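Local structure of putative aminooxidase (Propionibacterium acnes, 2BA9) at residues E388-A399 with Y414-F423. The protein isomerises polyunsaturated fatty acids, producing conjugated linoleic acid, and binds FAD in a fold related to flavin-containing amine oxidases. Sequence-based numbering, arbitrary orientation.
Sequences EGMQGRRNTFYA and YSKDLVTRFF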
loop_
_atom_site.group_PDB
_atom_site.type_symbol
_atom_site.label_atom_id
_atom_site.label_comp_id
_atom_site.label_asym_id
_atom_site.label_seq_id
_atom_site.Cartn_x
_atom_site.Cartn_y
_atom_site.Cartn_z
ATOM N N GLU A 388 -2.006 -16.931 -9.675
ATOM C CA GLU A 388 -0.647 -17.034 -10.221
ATOM C C GLU A 388 -0.541 -18.122 -11.287
ATOM O O GLU A 388 0.257 -17.998 -12.221
ATOM C CB GLU A 388 0.396 -17.266 -9.127
ATOM C CG GLU A 388 0.597 -16.079 -8.198
ATOM C CD GLU A 388 1.393 -14.943 -8.834
ATOM O OE1 GLU A 388 1.445 -14.853 -10.081
ATOM O OE2 GLU A 388 1.973 -14.141 -8.083
ATOM N N GLY A 389 -1.327 -19.187 -11.131
ATOM C CA GLY A 389 -1.462 -20.202 -12.157
ATOM C C GLY A 389 -2.071 -19.647 -13.430
ATOM O O GLY A 389 -1.775 -20.126 -14.520
ATOM N N MET A 390 -2.914 -18.628 -13.299
ATOM C CA MET A 390 -3.502 -17.957 -14.466
ATOM C C MET A 390 -2.552 -17.030 -15.212
ATOM O O MET A 390 -2.935 -16.483 -16.246
ATOM C CB MET A 390 -4.717 -17.138 -14.047
ATOM C CG MET A 390 -5.881 -17.957 -13.560
ATOM S SD MET A 390 -7.139 -16.826 -12.991
ATOM C CE MET A 390 -8.051 -17.812 -11.851
ATOM N N GLN A 391 -1.341 -16.816 -14.698
ATOM C CA GLN A 391 -0.435 -15.836 -15.309
ATOM C C GLN A 391 -0.198 -16.165 -16.775
ATOM O O GLN A 391 -0.100 -17.334 -17.154
ATOM C CB GLN A 391 0.898 -15.739 -14.554
ATOM C CG GLN A 391 0.795 -15.101 -13.156
ATOM C CD GLN A 391 0.639 -13.583 -13.173
ATOM O OE1 GLN A 391 0.146 -13.000 -14.147
ATOM N NE2 GLN A 391 1.053 -12.936 -12.084
ATOM N N GLY A 392 -0.170 -15.130 -17.607
ATOM C CA GLY A 392 0.092 -15.305 -19.033
ATOM C C GLY A 392 -1.084 -15.802 -19.856
ATOM O O GLY A 392 -0.999 -15.845 -21.090
ATOM N N ARG A 393 -2.184 -16.163 -19.190
ATOM C CA ARG A 393 -3.394 -16.625 -19.883
ATOM C C ARG A 393 -3.953 -15.552 -20.798
ATOM O O ARG A 393 -4.304 -14.453 -20.346
ATOM C CB ARG A 393 -4.488 -17.048 -18.902
ATOM C CG ARG A 393 -5.739 -17.595 -19.606
ATOM C CD ARG A 393 -6.900 -17.852 -18.668
ATOM N NE ARG A 393 -6.603 -18.882 -17.675
ATOM C CZ ARG A 393 -7.491 -19.400 -16.830
ATOM N NH1 ARG A 393 -8.761 -19.014 -16.853
ATOM N NH2 ARG A 393 -7.102 -20.316 -15.956
ATOM N N ARG A 394 -4.065 -15.904 -22.079
ATOM C CA ARG A 394 -4.452 -14.972 -23.133
ATOM C C ARG A 394 -3.628 -13.704 -23.052
ATOM O O ARG A 394 -4.160 -12.590 -23.125
ATOM C CB ARG A 394 -5.952 -14.680 -23.084
ATOM C CG ARG A 394 -6.791 -15.850 -23.588
ATOM C CD ARG A 394 -8.174 -15.822 -22.992
ATOM N NE ARG A 394 -9.048 -14.876 -23.675
ATOM C CZ ARG A 394 -10.029 -14.188 -23.094
ATOM N NH1 ARG A 394 -10.278 -14.292 -21.798
ATOM N NH2 ARG A 394 -10.771 -13.373 -23.822
ATOM N N ASN A 395 -2.320 -13.903 -22.873
ATOM C CA ASN A 395 -1.333 -12.825 -22.863
ATOM C C ASN A 395 -1.620 -11.723 -21.849
ATOM O O ASN A 395 -1.245 -10.567 -22.051
ATOM C CB ASN A 395 -1.203 -12.237 -24.265
ATOM C CG ASN A 395 -0.956 -13.295 -25.309
ATOM O OD1 ASN A 395 -0.139 -14.190 -25.105
ATOM N ND2 ASN A 395 -1.650 -13.204 -26.431
ATOM N N THR A 396 -2.280 -12.107 -20.757
ATOM C CA THR A 396 -2.618 -11.192 -19.685
ATOM C C THR A 396 -1.834 -11.587 -18.453
ATOM O O THR A 396 -1.844 -12.759 -18.064
ATOM C CB THR A 396 -4.106 -11.261 -19.348
ATOM O OG1 THR A 396 -4.871 -11.019 -20.535
ATOM C CG2 THR A 396 -4.459 -10.228 -18.282
ATOM N N PHE A 397 -1.161 -10.607 -17.848
ATOM C CA PHE A 397 -0.414 -10.811 -16.616
ATOM C C PHE A 397 -0.992 -9.931 -15.511
ATOM O O PHE A 397 -1.548 -8.863 -15.777
ATOM C CB PHE A 397 1.072 -10.540 -16.837
ATOM C CG PHE A 397 1.717 -11.498 -17.798
ATOM C CD1 PHE A 397 2.310 -12.671 -17.339
ATOM C CD2 PHE A 397 1.720 -11.237 -19.170
ATOM C CE1 PHE A 397 2.909 -13.545 -18.213
ATOM C CE2 PHE A 397 2.306 -12.125 -20.057
ATOM C CZ PHE A 397 2.903 -13.280 -19.579
ATOM N N TYR A 398 -0.875 -10.419 -14.279
ATOM C CA TYR A 398 -1.516 -9.830 -13.101
ATOM C C TYR A 398 -0.468 -9.342 -12.113
ATOM O O TYR A 398 0.431 -10.100 -11.737
ATOM C CB TYR A 398 -2.430 -10.873 -12.443
ATOM C CG TYR A 398 -3.393 -11.513 -13.439
ATOM C CD1 TYR A 398 -4.478 -10.800 -13.951
ATOM C CD2 TYR A 398 -3.203 -12.816 -13.884
ATOM C CE1 TYR A 398 -5.346 -11.374 -14.880
ATOM C CE2 TYR A 398 -4.070 -13.393 -14.809
ATOM C CZ TYR A 398 -5.138 -12.664 -15.300
ATOM O OH TYR A 398 -5.997 -13.242 -16.197
ATOM N N ALA A 399 -0.591 -8.073 -11.707
ATOM C CA ALA A 399 0.369 -7.423 -10.822
ATOM C C ALA A 399 -0.283 -6.350 -9.916
ATOM O O ALA A 399 -1.483 -6.351 -9.694
ATOM C CB ALA A 399 1.498 -6.834 -11.640
ATOM N N TYR A 414 7.621 -6.634 -7.022
ATOM C CA TYR A 414 6.827 -7.605 -7.762
ATOM C C TYR A 414 6.876 -7.347 -9.275
ATOM O O TYR A 414 7.000 -8.295 -10.059
ATOM C CB TYR A 414 5.372 -7.619 -7.279
ATOM C CG TYR A 414 4.572 -8.768 -7.856
ATOM C CD1 TYR A 414 4.372 -9.932 -7.133
ATOM C CD2 TYR A 414 4.030 -8.693 -9.136
ATOM C CE1 TYR A 414 3.654 -10.994 -7.667
ATOM C CE2 TYR A 414 3.308 -9.741 -9.673
ATOM C CZ TYR A 414 3.124 -10.887 -8.932
ATOM O OH TYR A 414 2.412 -11.925 -9.454
ATOM N N SER A 415 6.758 -6.083 -9.688
ATOM C CA SER A 415 6.876 -5.740 -11.121
ATOM C C SER A 415 8.247 -6.158 -11.722
ATOM O O SER A 415 8.309 -6.824 -12.764
ATOM C CB SER A 415 6.596 -4.246 -11.361
ATOM O OG SER A 415 5.192 -3.989 -11.493
ATOM N N LYS A 416 9.327 -5.780 -11.043
ATOM C CA LYS A 416 10.700 -6.236 -11.369
ATOM C C LYS A 416 10.763 -7.748 -11.597
ATOM O O LYS A 416 11.271 -8.223 -12.622
ATOM C CB LYS A 416 11.649 -5.851 -10.218
ATOM C CG LYS A 416 13.115 -6.268 -10.348
ATOM C CD LYS A 416 13.849 -5.984 -9.038
ATOM C CE LYS A 416 15.361 -6.099 -9.159
ATOM N NZ LYS A 416 15.798 -7.502 -9.272
ATOM N N ASP A 417 10.263 -8.502 -10.625
ATOM C CA ASP A 417 10.335 -9.963 -10.669
ATOM C C ASP A 417 9.431 -10.545 -11.765
ATOM O O ASP A 417 9.753 -11.572 -12.331
ATOM C CB ASP A 417 9.953 -10.568 -9.312
ATOM C CG ASP A 417 11.052 -10.433 -8.262
ATOM O OD1 ASP A 417 12.229 -10.188 -8.615
ATOM O OD2 ASP A 417 10.739 -10.594 -7.069
ATOM N N LEU A 418 8.312 -9.879 -12.066
ATOM C CA LEU A 418 7.414 -10.328 -13.139
ATOM C C LEU A 418 8.155 -10.452 -14.470
ATOM O O LEU A 418 7.911 -11.379 -15.238
ATOM C CB LEU A 418 6.223 -9.383 -13.305
ATOM C CG LEU A 418 5.068 -9.893 -14.181
ATOM C CD1 LEU A 418 4.153 -10.851 -13.401
ATOM C CD2 LEU A 418 4.271 -8.709 -14.743
ATOM N N VAL A 419 9.041 -9.498 -14.729
ATOM C CA VAL A 419 9.823 -9.472 -15.957
ATOM C C VAL A 419 10.788 -10.650 -15.946
ATOM O O VAL A 419 10.941 -11.350 -16.947
ATOM C CB VAL A 419 10.631 -8.164 -16.096
ATOM C CG1 VAL A 419 11.472 -8.194 -17.372
ATOM C CG2 VAL A 419 9.708 -6.935 -16.066
ATOM N N THR A 420 11.421 -10.869 -14.796
ATOM C CA THR A 420 12.282 -12.032 -14.591
ATOM C C THR A 420 11.514 -13.339 -14.729
ATOM O O THR A 420 11.977 -14.258 -15.385
ATOM C CB THR A 420 12.949 -12.026 -13.200
ATOM O OG1 THR A 420 13.561 -10.751 -12.959
ATOM C CG2 THR A 420 14.003 -13.124 -13.117
ATOM N N ARG A 421 10.338 -13.416 -14.117
ATOM C CA ARG A 421 9.594 -14.678 -14.060
ATOM C C ARG A 421 8.998 -15.118 -15.397
ATOM O O ARG A 421 8.965 -16.329 -15.684
ATOM C CB ARG A 421 8.490 -14.610 -13.005
ATOM C CG ARG A 421 9.005 -14.506 -11.571
ATOM C CD ARG A 421 7.931 -14.870 -10.593
ATOM N NE ARG A 421 6.798 -13.960 -10.675
ATOM C CZ ARG A 421 5.510 -14.298 -10.542
ATOM N NH1 ARG A 421 5.124 -15.563 -10.357
ATOM N NH2 ARG A 421 4.586 -13.345 -10.616
ATOM N N PHE A 422 8.543 -14.159 -16.210
ATOM C CA PHE A 422 7.783 -14.485 -17.424
ATOM C C PHE A 422 8.286 -13.924 -18.769
ATOM O O PHE A 422 7.940 -14.457 -19.831
ATOM C CB PHE A 422 6.341 -14.041 -17.230
ATOM C CG PHE A 422 5.679 -14.653 -16.033
ATOM C CD1 PHE A 422 5.527 -16.030 -15.942
ATOM C CD2 PHE A 422 5.215 -13.860 -14.993
ATOM C CE1 PHE A 422 4.920 -16.603 -14.830
ATOM C CE2 PHE A 422 4.604 -14.425 -13.891
ATOM C CZ PHE A 422 4.453 -15.796 -13.811
ATOM N N PHE A 423 9.078 -12.861 -18.753
ATOM C CA PHE A 423 9.405 -12.181 -19.999
ATOM C C PHE A 423 10.783 -12.544 -20.522
ATOM O O PHE A 423 10.931 -12.898 -21.694
ATOM C CB PHE A 423 9.253 -10.669 -19.840
ATOM C CG PHE A 423 7.820 -10.217 -19.749
ATOM C CD1 PHE A 423 7.208 -9.575 -20.817
ATOM C CD2 PHE A 423 7.075 -10.458 -18.597
ATOM C CE1 PHE A 423 5.876 -9.158 -20.740
ATOM C CE2 PHE A 423 5.745 -10.047 -18.501
ATOM C CZ PHE A 423 5.142 -9.391 -19.575
#
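The hydroxyl OH of Y414 donates to OE2 of E388 at 2.6 Å, and the same acid is held through OE1 by the amide of Q391, which also pairs with both backbone N and O of Y398, so that a single side-chain amide holds the acid and the strand together. The Y414 bond arrives on the syn side of a carboxylate lying nearly coplanar with the ring, which it meets at the edge. E388 suits the place because its other oxygen is used too: NE2 of Q391 donates to OE1, and NH2 of R421 forms a long salt bridge with OE1 at 3.5 Å, the guanidinium standing almost perpendicular to the carboxylate. The arginine probably stabilises the ionised acid.

Q391 suits its place because its amide has both a donor and an acceptor, as a peptide group does. Bent at chi2 (-76°), its chain lays the amide along Y398, where OE1 accepts from backbone N of Y398 at 2.8 Å and NE2 reaches a lone pair of O of Y398 at 2.9 Å. These two bonds fix the amide's flip. Strand 396-398 borders the four-stranded parallel sheet of the Rossmann-type FAD-binding domain next to strand 249-252, and helix 408-423 packs against it.

Beyond the polar group, F397 points from the strand toward the helix and forms an aromatic cluster with F422 and F423. CE2 of F423 lies over the centre of one face of its ring; G392, whose positive phi (78°) glycine adopts easily, brings its bare CA against the opposite face, nearer the rim. CE1 of F397 comes within 3.6 Å of CB of F422, and the two rings meet obliquely, at 39°. F422 in turn lies against the aliphatic part of Q391, with CZ of F422 3.6 Å from CB of Q391. Towards the FAD end, A399, with only a methyl group, lets the Y414 ring come close, its CB resting 3.9 Å from CE2 of that ring.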